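PDB 5NMU: Cbs-cp12 from Microcystis aeruginosa PCC 7806, which joins a pair of CBS domains to a CP12 domain in a hexamer and probably takes part in the redox regulation of photosynthesis. Local coordinates for residues G51-T56 / Y75-K80; V16-S21 / L39-R44; P81-N86 / A95-Q100; I103-V108 / I117-D122. One frame throughout, in Å; residues are numbered along the deposited sequence.

Contact 1: G51-T56 / Y75-K80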
# COMPACT_ATOMS: atom_id res chain seq x y z
N GLY A 51 2.46 14.26 -18.97
CA GLY A 51 1.64 13.24 -18.32
C GLY A 51 1.90 11.94 -19.04
O GLY A 51 2.60 11.94 -20.05
N ILE A 52 1.37 10.87 -18.49
CA ILE A 52 1.52 9.54 -19.06
C ILE A 52 0.23 8.75 -18.79
O ILE A 52 -0.38 8.87 -17.74
CB ILE A 52 2.78 8.80 -18.52
CG1 ILE A 52 3.05 7.49 -19.33
CG2 ILE A 52 2.64 8.51 -17.01
CD1 ILE A 52 4.44 6.94 -19.11
N VAL A 53 -0.13 7.93 -19.77
CA VAL A 53 -1.18 6.93 -19.66
C VAL A 53 -0.58 5.59 -20.14
O VAL A 53 0.12 5.54 -21.20
CB VAL A 53 -2.47 7.36 -20.38
CG1 VAL A 53 -2.31 7.59 -21.86
CG2 VAL A 53 -3.55 6.34 -20.15
N THR A 54 -0.79 4.56 -19.32
CA THR A 54 -0.15 3.25 -19.51
C THR A 54 -1.14 2.18 -19.74
O THR A 54 -2.34 2.36 -19.44
CB THR A 54 0.64 2.80 -18.28
OG1 THR A 54 -0.24 2.47 -17.19
CG2 THR A 54 1.65 3.89 -17.86
N GLU A 55 -0.65 1.05 -20.24
CA GLU A 55 -1.47 -0.17 -20.35
C GLU A 55 -2.21 -0.55 -19.06
O GLU A 55 -3.35 -1.04 -19.12
CB GLU A 55 -0.64 -1.35 -20.84
CG GLU A 55 0.51 -1.75 -19.92
CD GLU A 55 1.28 -2.94 -20.43
OE1 GLU A 55 0.93 -3.40 -21.51
OE2 GLU A 55 2.25 -3.41 -19.77
N THR A 56 -1.55 -0.37 -17.93
CA THR A 56 -2.05 -0.73 -16.62
C THR A 56 -3.14 0.26 -16.24
O THR A 56 -4.15 -0.17 -15.67
CB THR A 56 -0.87 -0.81 -15.57
OG1 THR A 56 0.10 -1.80 -15.99
CG2 THR A 56 -1.32 -1.24 -14.29
N TYR A 75 -7.66 12.19 -19.83
CA TYR A 75 -7.47 12.94 -18.60
C TYR A 75 -8.06 12.26 -17.37
O TYR A 75 -7.54 12.49 -16.26
CB TYR A 75 -8.00 14.37 -18.72
CG TYR A 75 -9.49 14.54 -18.85
CD1 TYR A 75 -10.31 14.54 -17.71
CD2 TYR A 75 -10.08 14.81 -20.10
CE1 TYR A 75 -11.66 14.78 -17.81
CE2 TYR A 75 -11.46 15.02 -20.20
CZ TYR A 75 -12.21 14.98 -19.06
OH TYR A 75 -13.51 15.21 -19.12
N GLU A 76 -9.10 11.44 -17.55
CA GLU A 76 -9.69 10.76 -16.41
C GLU A 76 -8.82 9.63 -15.89
O GLU A 76 -9.01 9.23 -14.77
CB GLU A 76 -11.08 10.21 -16.73
CG GLU A 76 -12.10 11.24 -17.25
CD GLU A 76 -13.35 10.55 -17.75
OE1 GLU A 76 -14.10 9.99 -16.92
OE2 GLU A 76 -13.56 10.52 -18.96
N ILE A 77 -7.89 9.08 -16.68
CA ILE A 77 -7.07 7.94 -16.23
C ILE A 77 -5.55 8.22 -16.13
O ILE A 77 -4.83 7.48 -15.44
CB ILE A 77 -7.33 6.66 -17.05
CG1 ILE A 77 -7.07 6.84 -18.52
CG2 ILE A 77 -8.80 6.23 -16.88
CD1 ILE A 77 -7.00 5.53 -19.29
N MET A 78 -5.07 9.28 -16.80
CA MET A 78 -3.66 9.57 -16.87
C MET A 78 -3.07 9.95 -15.53
O MET A 78 -3.80 10.31 -14.60
CB MET A 78 -3.41 10.72 -17.84
CG MET A 78 -3.78 12.10 -17.33
SD MET A 78 -3.76 13.28 -18.69
CE MET A 78 -4.38 14.75 -17.85
N ALA A 79 -1.74 9.96 -15.50
CA ALA A 79 -0.97 10.52 -14.42
C ALA A 79 -0.36 11.82 -14.89
O ALA A 79 0.43 11.83 -15.78
CB ALA A 79 0.12 9.54 -13.99
N LYS A 80 -0.75 12.93 -14.31
CA LYS A 80 -0.26 14.21 -14.78
C LYS A 80 -0.30 15.10 -13.58
O LYS A 80 -1.35 15.20 -12.99
CB LYS A 80 -1.12 14.81 -15.86
CG LYS A 80 -0.59 16.14 -16.39
CD LYS A 80 -1.41 16.70 -17.55
CE LYS A 80 -1.00 18.12 -17.93
NZ LYS A 80 -1.34 18.38 -19.35
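I52 and A79 trade two backbone hydrogen bonds, and the side chains arrange themselves around that exchange. A79 N gives to I52 O at 2.8 Å, almost perfectly straight at 177°. The return bond, I52 N to A79 O, is 3.0 Å long and a little more bent. I77 is the side chain to follow. Its CB carries CG1 into the position between the backbone N and the carbonyl carbon (chi1 59°), which turns this branch toward V53. CG1 lies 3.9 Å from V53 CG2, and because chi2 is extended the tip carries on, so that I77 CD1 closes to 3.6 Å on that same V53 CG2 methyl. The residue also rests on I58 and V62 of helix 55-63. In the fold, this is a single antiparallel bridge on the edge of strand 51-54, whose other edge pairs with strand 38-41: chain entering the second CBS motif runs back along a strand of the first, tying the two halves of the tandem together. Beside the bridge, A79 CB meets I52 CG2 at 4.1 Å. M78 sets its CB 3.6 Å from I52 O, then leads its thioether away toward V41 and toward F137 of the second subunit. Further along, G51 CA comes within 3.1 Å of A79 O, while the extended K80 chain leaves the strand and ends in a salt bridge with D48.

Contact 2: V16-S21 / L39-R44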
# COMPACT_ATOMS: atom_id res chain seq x y z
N VAL A 16 5.57 8.58 -28.80
CA VAL A 16 4.30 9.02 -29.35
C VAL A 16 3.59 9.73 -28.23
O VAL A 16 3.63 9.23 -27.07
CB VAL A 16 3.40 7.78 -29.68
CG1 VAL A 16 2.19 8.21 -30.48
CG2 VAL A 16 4.20 6.76 -30.46
N THR A 17 2.93 10.84 -28.55
CA THR A 17 2.14 11.58 -27.58
C THR A 17 0.64 11.51 -27.94
O THR A 17 0.28 11.11 -29.03
CB THR A 17 2.58 13.04 -27.48
OG1 THR A 17 2.23 13.71 -28.65
CG2 THR A 17 4.09 13.19 -27.32
N ILE A 18 -0.21 11.92 -27.00
CA ILE A 18 -1.66 12.06 -27.23
C ILE A 18 -2.18 13.22 -26.37
O ILE A 18 -1.54 13.60 -25.34
CB ILE A 18 -2.41 10.74 -26.91
CG1 ILE A 18 -3.84 10.76 -27.47
CG2 ILE A 18 -2.40 10.40 -25.43
CD1 ILE A 18 -4.49 9.40 -27.45
N ARG A 19 -3.28 13.81 -26.77
CA ARG A 19 -3.82 14.88 -25.95
C ARG A 19 -4.64 14.28 -24.81
O ARG A 19 -5.18 13.20 -24.94
CB ARG A 19 -4.64 15.85 -26.78
CG ARG A 19 -3.80 16.55 -27.87
CD ARG A 19 -4.53 17.76 -28.47
NE ARG A 19 -4.59 18.83 -27.48
CZ ARG A 19 -3.56 19.64 -27.14
NH1 ARG A 19 -2.36 19.54 -27.73
NH2 ARG A 19 -3.75 20.57 -26.20
N GLY A 20 -4.67 14.98 -23.68
CA GLY A 20 -5.48 14.64 -22.55
C GLY A 20 -6.97 14.56 -22.85
O GLY A 20 -7.69 13.79 -22.20
N SER A 21 -7.42 15.34 -23.83
CA SER A 21 -8.80 15.40 -24.25
C SER A 21 -9.21 14.24 -25.14
O SER A 21 -10.37 14.12 -25.45
CB SER A 21 -9.04 16.70 -25.00
OG SER A 21 -8.11 16.79 -26.06
N LEU A 39 1.70 5.95 -23.49
CA LEU A 39 1.66 7.15 -24.31
C LEU A 39 1.89 8.35 -23.42
O LEU A 39 1.32 8.48 -22.32
CB LEU A 39 0.29 7.35 -24.95
CG LEU A 39 -0.20 6.35 -25.90
CD1 LEU A 39 -1.68 6.65 -26.22
CD2 LEU A 39 0.69 6.38 -27.15
N ILE A 40 2.70 9.27 -23.93
CA ILE A 40 2.97 10.49 -23.19
C ILE A 40 1.89 11.51 -23.54
O ILE A 40 1.52 11.69 -24.71
CB ILE A 40 4.34 11.04 -23.56
CG1 ILE A 40 5.45 10.02 -23.33
CG2 ILE A 40 4.57 12.34 -22.83
CD1 ILE A 40 5.45 9.40 -21.96
N VAL A 41 1.38 12.19 -22.53
CA VAL A 41 0.35 13.19 -22.72
C VAL A 41 1.00 14.58 -22.97
O VAL A 41 1.80 15.10 -22.13
CB VAL A 41 -0.55 13.27 -21.52
CG1 VAL A 41 -1.50 14.48 -21.63
CG2 VAL A 41 -1.32 11.95 -21.35
N GLU A 42 0.53 15.21 -24.03
CA GLU A 42 1.14 16.39 -24.61
C GLU A 42 0.91 17.62 -23.71
O GLU A 42 -0.21 17.92 -23.41
CB GLU A 42 0.51 16.60 -26.01
CG GLU A 42 1.02 17.82 -26.78
CD GLU A 42 0.57 17.81 -28.24
OE1 GLU A 42 -0.44 17.14 -28.55
OE2 GLU A 42 1.26 18.47 -29.08
N PRO A 43 1.97 18.32 -23.27
CA PRO A 43 1.80 19.57 -22.54
C PRO A 43 0.99 20.55 -23.36
O PRO A 43 1.15 20.62 -24.57
CB PRO A 43 3.23 20.09 -22.40
CG PRO A 43 4.08 18.86 -22.42
CD PRO A 43 3.40 17.95 -23.39
N ARG A 44 0.09 21.28 -22.72
CA ARG A 44 -0.76 22.20 -23.49
C ARG A 44 -0.06 23.53 -23.79
O ARG A 44 -0.46 24.24 -24.67
CB ARG A 44 -2.10 22.41 -22.79
CG ARG A 44 -2.96 21.12 -22.76
CD ARG A 44 -4.37 21.36 -22.23
NE ARG A 44 -4.26 22.18 -21.02
CZ ARG A 44 -4.17 21.73 -19.76
NH1 ARG A 44 -4.29 20.42 -19.43
NH2 ARG A 44 -3.98 22.65 -18.79
O HOH W 1 -0.19 14.59 -29.00
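R19 and E42 meet at the outer end of the strand pair through a salt bridge, R19 NH1 to E42 OE1 at 3.2 Å. As a hydrogen bond it is weak: the angle at the hydrogen is 128°, and the guanidinium and carboxylate planes stand 55° apart. OE1 has a second hold, a water that donates to it and also bonds T17 OG1. The guanidinium gets there because the R19 chain, after starting out beside the backbone N, bends at chi3 (70°), which also leaves R19 NH2 3.6 Å from R44 CG. R19 NE reaches further, to a salt bridge with E143 of the second subunit, which S21 OG holds as well. A leucine in place of R19 would probably leave E42 without its charged mate here and E143 of the second subunit with the S21 bond but not this salt bridge. Behind these groups lies the beta-alpha-beta crossover of the first CBS motif: strand 17-18, helix 24-34, then strand 38-41 parallel to the first. Two bonds of 2.9 Å, I18 N to I40 O and E42 N to I18 O, fix the register. I40 N gives a longer one, 3.3 Å, to V16 O. On the helix side, L39 splits its methyls: CD1 lies 3.9 Å from I18 CG2, and CD2 lies 4.0 Å from V16 CB. A27 of the crossover helix covers both I18 and L39.

Contact 3: P81-N86 / A95-Q100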
# COMPACT_ATOMS: atom_id res chain seq x y z
N PRO A 81 0.82 15.72 -13.20
CA PRO A 81 2.17 15.38 -13.71
C PRO A 81 2.60 13.95 -13.40
O PRO A 81 2.08 13.32 -12.51
CB PRO A 81 3.11 16.31 -12.90
CG PRO A 81 2.27 16.88 -11.79
CD PRO A 81 0.87 16.36 -11.87
N CYS A 82 3.58 13.48 -14.13
CA CYS A 82 4.10 12.13 -13.94
C CYS A 82 5.56 12.19 -13.55
O CYS A 82 6.17 13.24 -13.64
CB CYS A 82 3.85 11.32 -15.19
SG CYS A 82 4.79 11.91 -16.57
N VAL A 83 6.09 11.09 -13.04
CA VAL A 83 7.52 10.93 -12.77
C VAL A 83 8.18 10.93 -14.09
O VAL A 83 7.73 10.22 -15.01
CB VAL A 83 7.81 9.59 -12.07
CG1 VAL A 83 9.28 9.28 -11.98
CG2 VAL A 83 7.18 9.55 -10.68
N VAL A 84 9.29 11.66 -14.20
CA VAL A 84 10.07 11.80 -15.42
C VAL A 84 11.54 11.38 -15.15
O VAL A 84 12.01 11.38 -14.01
CB VAL A 84 10.01 13.24 -15.99
CG1 VAL A 84 8.58 13.80 -15.95
CG2 VAL A 84 10.98 14.18 -15.30
N VAL A 85 12.23 11.02 -16.23
CA VAL A 85 13.59 10.52 -16.20
C VAL A 85 14.47 11.48 -17.06
O VAL A 85 14.13 11.72 -18.22
CB VAL A 85 13.65 9.09 -16.77
CG1 VAL A 85 15.10 8.64 -16.99
CG2 VAL A 85 12.96 8.11 -15.82
N ASN A 86 15.55 12.00 -16.45
CA ASN A 86 16.64 12.80 -17.10
C ASN A 86 17.38 11.86 -18.05
O ASN A 86 17.68 10.74 -17.63
CB ASN A 86 17.59 13.37 -15.96
CG ASN A 86 18.82 14.18 -16.45
OD1 ASN A 86 19.43 13.98 -17.55
ND2 ASN A 86 19.25 15.10 -15.57
N ALA A 95 16.21 2.24 -12.48
CA ALA A 95 15.64 1.02 -11.85
C ALA A 95 15.16 1.35 -10.46
O ALA A 95 14.06 1.01 -10.08
CB ALA A 95 16.68 -0.10 -11.78
N ARG A 96 15.99 2.08 -9.73
CA ARG A 96 15.68 2.41 -8.34
C ARG A 96 14.53 3.39 -8.23
O ARG A 96 13.67 3.18 -7.37
CB ARG A 96 16.89 2.97 -7.63
CG ARG A 96 16.65 3.24 -6.17
CD ARG A 96 17.94 3.56 -5.52
NE ARG A 96 17.74 3.63 -4.08
CZ ARG A 96 17.82 2.60 -3.23
NH1 ARG A 96 18.07 1.35 -3.65
NH2 ARG A 96 17.64 2.85 -1.93
N LEU A 97 14.52 4.43 -9.09
CA LEU A 97 13.37 5.34 -9.16
C LEU A 97 12.05 4.57 -9.35
O LEU A 97 11.02 4.87 -8.70
CB LEU A 97 13.53 6.31 -10.36
CG LEU A 97 12.47 7.39 -10.58
CD1 LEU A 97 12.32 8.31 -9.39
CD2 LEU A 97 12.72 8.22 -11.82
N PHE A 98 12.06 3.66 -10.33
CA PHE A 98 10.85 2.91 -10.70
C PHE A 98 10.41 2.05 -9.51
O PHE A 98 9.23 2.05 -9.19
CB PHE A 98 11.08 2.07 -11.94
CG PHE A 98 11.09 2.83 -13.24
CD1 PHE A 98 10.96 4.22 -13.31
CD2 PHE A 98 11.27 2.14 -14.41
CE1 PHE A 98 10.98 4.88 -14.54
CE2 PHE A 98 11.28 2.76 -15.64
CZ PHE A 98 11.15 4.15 -15.72
N ALA A 99 11.35 1.40 -8.84
CA ALA A 99 11.05 0.59 -7.65
C ALA A 99 10.45 1.43 -6.53
O ALA A 99 9.46 1.03 -5.95
CB ALA A 99 12.29 -0.15 -7.16
N GLN A 100 11.01 2.61 -6.29
CA GLN A 100 10.60 3.46 -5.19
C GLN A 100 9.28 4.16 -5.42
O GLN A 100 8.60 4.44 -4.44
CB GLN A 100 11.60 4.59 -4.92
CG GLN A 100 12.91 4.13 -4.30
CD GLN A 100 13.93 5.27 -4.21
OE1 GLN A 100 14.89 5.16 -3.47
NE2 GLN A 100 13.73 6.36 -4.97
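With CG anti to the backbone N (chi1 -177°) and chi2 near 59°, L97 pushes its CD2 methyl out from helix 91-101 toward V83, whose CG1 takes the matching anti position (chi1 170°). The two side chains meet tip to tip, V83 CG1 lying 3.6 Å from L97 CD2. This is the helix of the second CBS motif lying on the extended chain that precedes it. Segment 81-86 is no regular strand, yet V85 bonds through its backbone to P107 and I109, so it runs beside strand 105-110 and gives a strand-like, helix, strand order. No hydrogen bond crosses between 81-86 and 95-100; the side chains meet through apolar atoms. V83 and V85 both direct their side chains at the helix, while V84 between them turns away and offers its carbonyl, V84 O lying 3.9 Å from the L97 CD2 methyl. V85 and L97 run past one another in opposite senses, V85 CG2 4.0 Å from L97 CD2. The F98 ring also packs on A106 and I118 of the hairpin, and Y60 of the third subunit touches it as well. P81 O accepts from Q100 NE2 of the second subunit, and Q100 NE2 gives to that subunit's P81 O. The V85 side chain stands roughly perpendicular to that of F98, with V85 CG2 4.0 Å from F98 CE1.

Contact 4: I103-V108 / I117-D122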
# COMPACT_ATOMS: atom_id res chain seq x y z
N ILE A 103 6.41 2.53 -10.40
CA ILE A 103 5.97 2.67 -11.78
C ILE A 103 6.80 1.75 -12.62
O ILE A 103 7.80 1.22 -12.15
CB ILE A 103 6.11 4.09 -12.33
CG1 ILE A 103 7.56 4.56 -12.24
CG2 ILE A 103 5.12 5.02 -11.60
CD1 ILE A 103 7.77 5.94 -12.81
N ARG A 104 6.38 1.55 -13.86
CA ARG A 104 7.07 0.65 -14.78
C ARG A 104 7.57 1.38 -16.02
O ARG A 104 8.24 0.77 -16.86
CB ARG A 104 6.17 -0.52 -15.16
CG ARG A 104 5.95 -1.42 -13.93
CD ARG A 104 4.66 -2.16 -13.96
NE ARG A 104 3.48 -1.27 -14.10
CZ ARG A 104 2.78 -0.73 -13.12
NH1 ARG A 104 3.09 -0.94 -11.86
NH2 ARG A 104 1.74 0.03 -13.44
N ARG A 105 7.34 2.69 -16.08
CA ARG A 105 7.39 3.42 -17.36
C ARG A 105 7.42 4.94 -17.12
O ARG A 105 6.68 5.42 -16.27
CB ARG A 105 6.02 3.05 -17.99
CG ARG A 105 5.97 2.90 -19.39
CD ARG A 105 4.63 2.25 -19.74
NE ARG A 105 4.58 0.89 -19.26
CZ ARG A 105 5.24 -0.14 -19.76
NH1 ARG A 105 6.03 0.00 -20.77
NH2 ARG A 105 5.11 -1.34 -19.21
N ALA A 106 8.25 5.70 -17.84
CA ALA A 106 8.32 7.18 -17.66
C ALA A 106 8.80 7.88 -18.93
O ALA A 106 9.58 7.31 -19.69
CB ALA A 106 9.21 7.55 -16.49
N PRO A 107 8.29 9.09 -19.19
CA PRO A 107 8.93 9.84 -20.31
C PRO A 107 10.36 10.17 -19.93
O PRO A 107 10.63 10.41 -18.74
CB PRO A 107 8.11 11.13 -20.40
CG PRO A 107 7.60 11.32 -19.01
CD PRO A 107 7.29 9.91 -18.48
N VAL A 108 11.24 10.13 -20.92
CA VAL A 108 12.56 10.74 -20.86
C VAL A 108 12.50 12.19 -21.33
O VAL A 108 12.21 12.45 -22.48
CB VAL A 108 13.61 9.97 -21.65
CG1 VAL A 108 14.99 10.70 -21.55
CG2 VAL A 108 13.74 8.56 -21.12
N ILE A 117 10.80 7.40 -24.17
CA ILE A 117 10.05 6.78 -23.10
C ILE A 117 10.89 5.59 -22.63
O ILE A 117 11.48 4.87 -23.43
CB ILE A 117 8.63 6.42 -23.57
CG1 ILE A 117 7.75 5.95 -22.42
CG2 ILE A 117 8.66 5.36 -24.69
CD1 ILE A 117 6.26 5.86 -22.84
N ILE A 118 11.00 5.42 -21.33
CA ILE A 118 11.81 4.35 -20.76
C ILE A 118 10.94 3.49 -19.80
O ILE A 118 10.18 4.05 -18.97
CB ILE A 118 13.09 4.91 -20.10
CG1 ILE A 118 14.05 3.78 -19.73
CG2 ILE A 118 12.78 5.72 -18.85
CD1 ILE A 118 15.45 4.23 -19.38
N SER A 119 11.08 2.17 -19.92
CA SER A 119 10.27 1.21 -19.16
C SER A 119 11.14 0.13 -18.53
O SER A 119 12.34 0.00 -18.82
CB SER A 119 9.30 0.49 -20.08
OG SER A 119 10.00 -0.45 -20.87
N VAL A 120 10.49 -0.62 -17.66
CA VAL A 120 11.07 -1.80 -17.08
C VAL A 120 11.57 -2.78 -18.12
O VAL A 120 12.63 -3.39 -17.89
CB VAL A 120 10.14 -2.50 -16.04
CG1 VAL A 120 10.09 -1.63 -14.81
CG2 VAL A 120 8.73 -2.78 -16.57
N SER A 121 10.86 -2.90 -19.24
CA SER A 121 11.27 -3.75 -20.36
C SER A 121 12.61 -3.22 -21.01
O SER A 121 13.50 -4.00 -21.29
CB SER A 121 10.18 -3.81 -21.43
OG SER A 121 8.91 -4.13 -20.88
N ASP A 122 12.70 -1.91 -21.22
CA ASP A 122 13.93 -1.31 -21.73
C ASP A 122 15.09 -1.66 -20.82
O ASP A 122 16.14 -2.01 -21.31
CB ASP A 122 13.82 0.19 -21.88
CG ASP A 122 12.80 0.60 -22.89
OD1 ASP A 122 12.75 0.07 -24.03
OD2 ASP A 122 12.04 1.51 -22.54
O HOH W 2 6.10 -3.68 -19.88
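R105 with S119 and P107 with I117 are non-hydrogen-bonded antiparallel pairs on either side of the hydrogen-bonded pair A106 and I118, the two strand axes running 152° apart. A106 N to I118 O is 2.8 Å and the return bond, I118 N to A106 O, is 2.9 Å and nearly straight; V120 N adds one to R104 O. Over the A106 face, V108 CG2 lies 3.8 Å from I118 CG2. R104 runs alongside V120 in the same direction, R104 CB 3.7 Å from V120 CG2. On the other face R105 folds back across S119. Its chi1 of -146° falls off the staggered positions and the chain bends at chi3, which puts R105 NH1 3.4 Å from S119 CB. Its NH2 donates, in the guanidinium plane, to a water that in turn bonds S121 OG; E55 of the same chain makes a long, weak ion pair with R105 NH2. Cut back to alanine, this position would probably leave the water without the N-H it accepts and open a gap over S119 CB. S121 OG also bonds E55 and R37 of the third subunit, so this polar cluster sits at an interface. D122 N gives to S119 OG at 3.1 Å and S119 N to D122 OD2 at 2.9 Å, a reciprocal capping box. A beta hairpin whose second strand runs straight into a capped helix is the closing half of a CBS motif.

Overall arrangement
Contacts 1, 3 and 4 are buried, whereas contact 2 is only partly so and has charged side chains, R19 and R44, at the second subunit. Contacts 1 and 2 share one sheet: strand 38-41 of contact 2 pairs with strand 51-54 of contact 1. Contacts 3 and 4 both belong to the second CBS motif, where V85 N probably bonds P107 O. Backbone bonding dominates 1 and 4 and orders the strands of 2, while 3 has no hydrogen bond between its segments and rests mainly on methyls and a ring. The halves meet where I40 packs on P107 and I117, and where I52 touches C82. Contacts 1 and 4 also both face the third subunit, through E55, T56, R104 and S121.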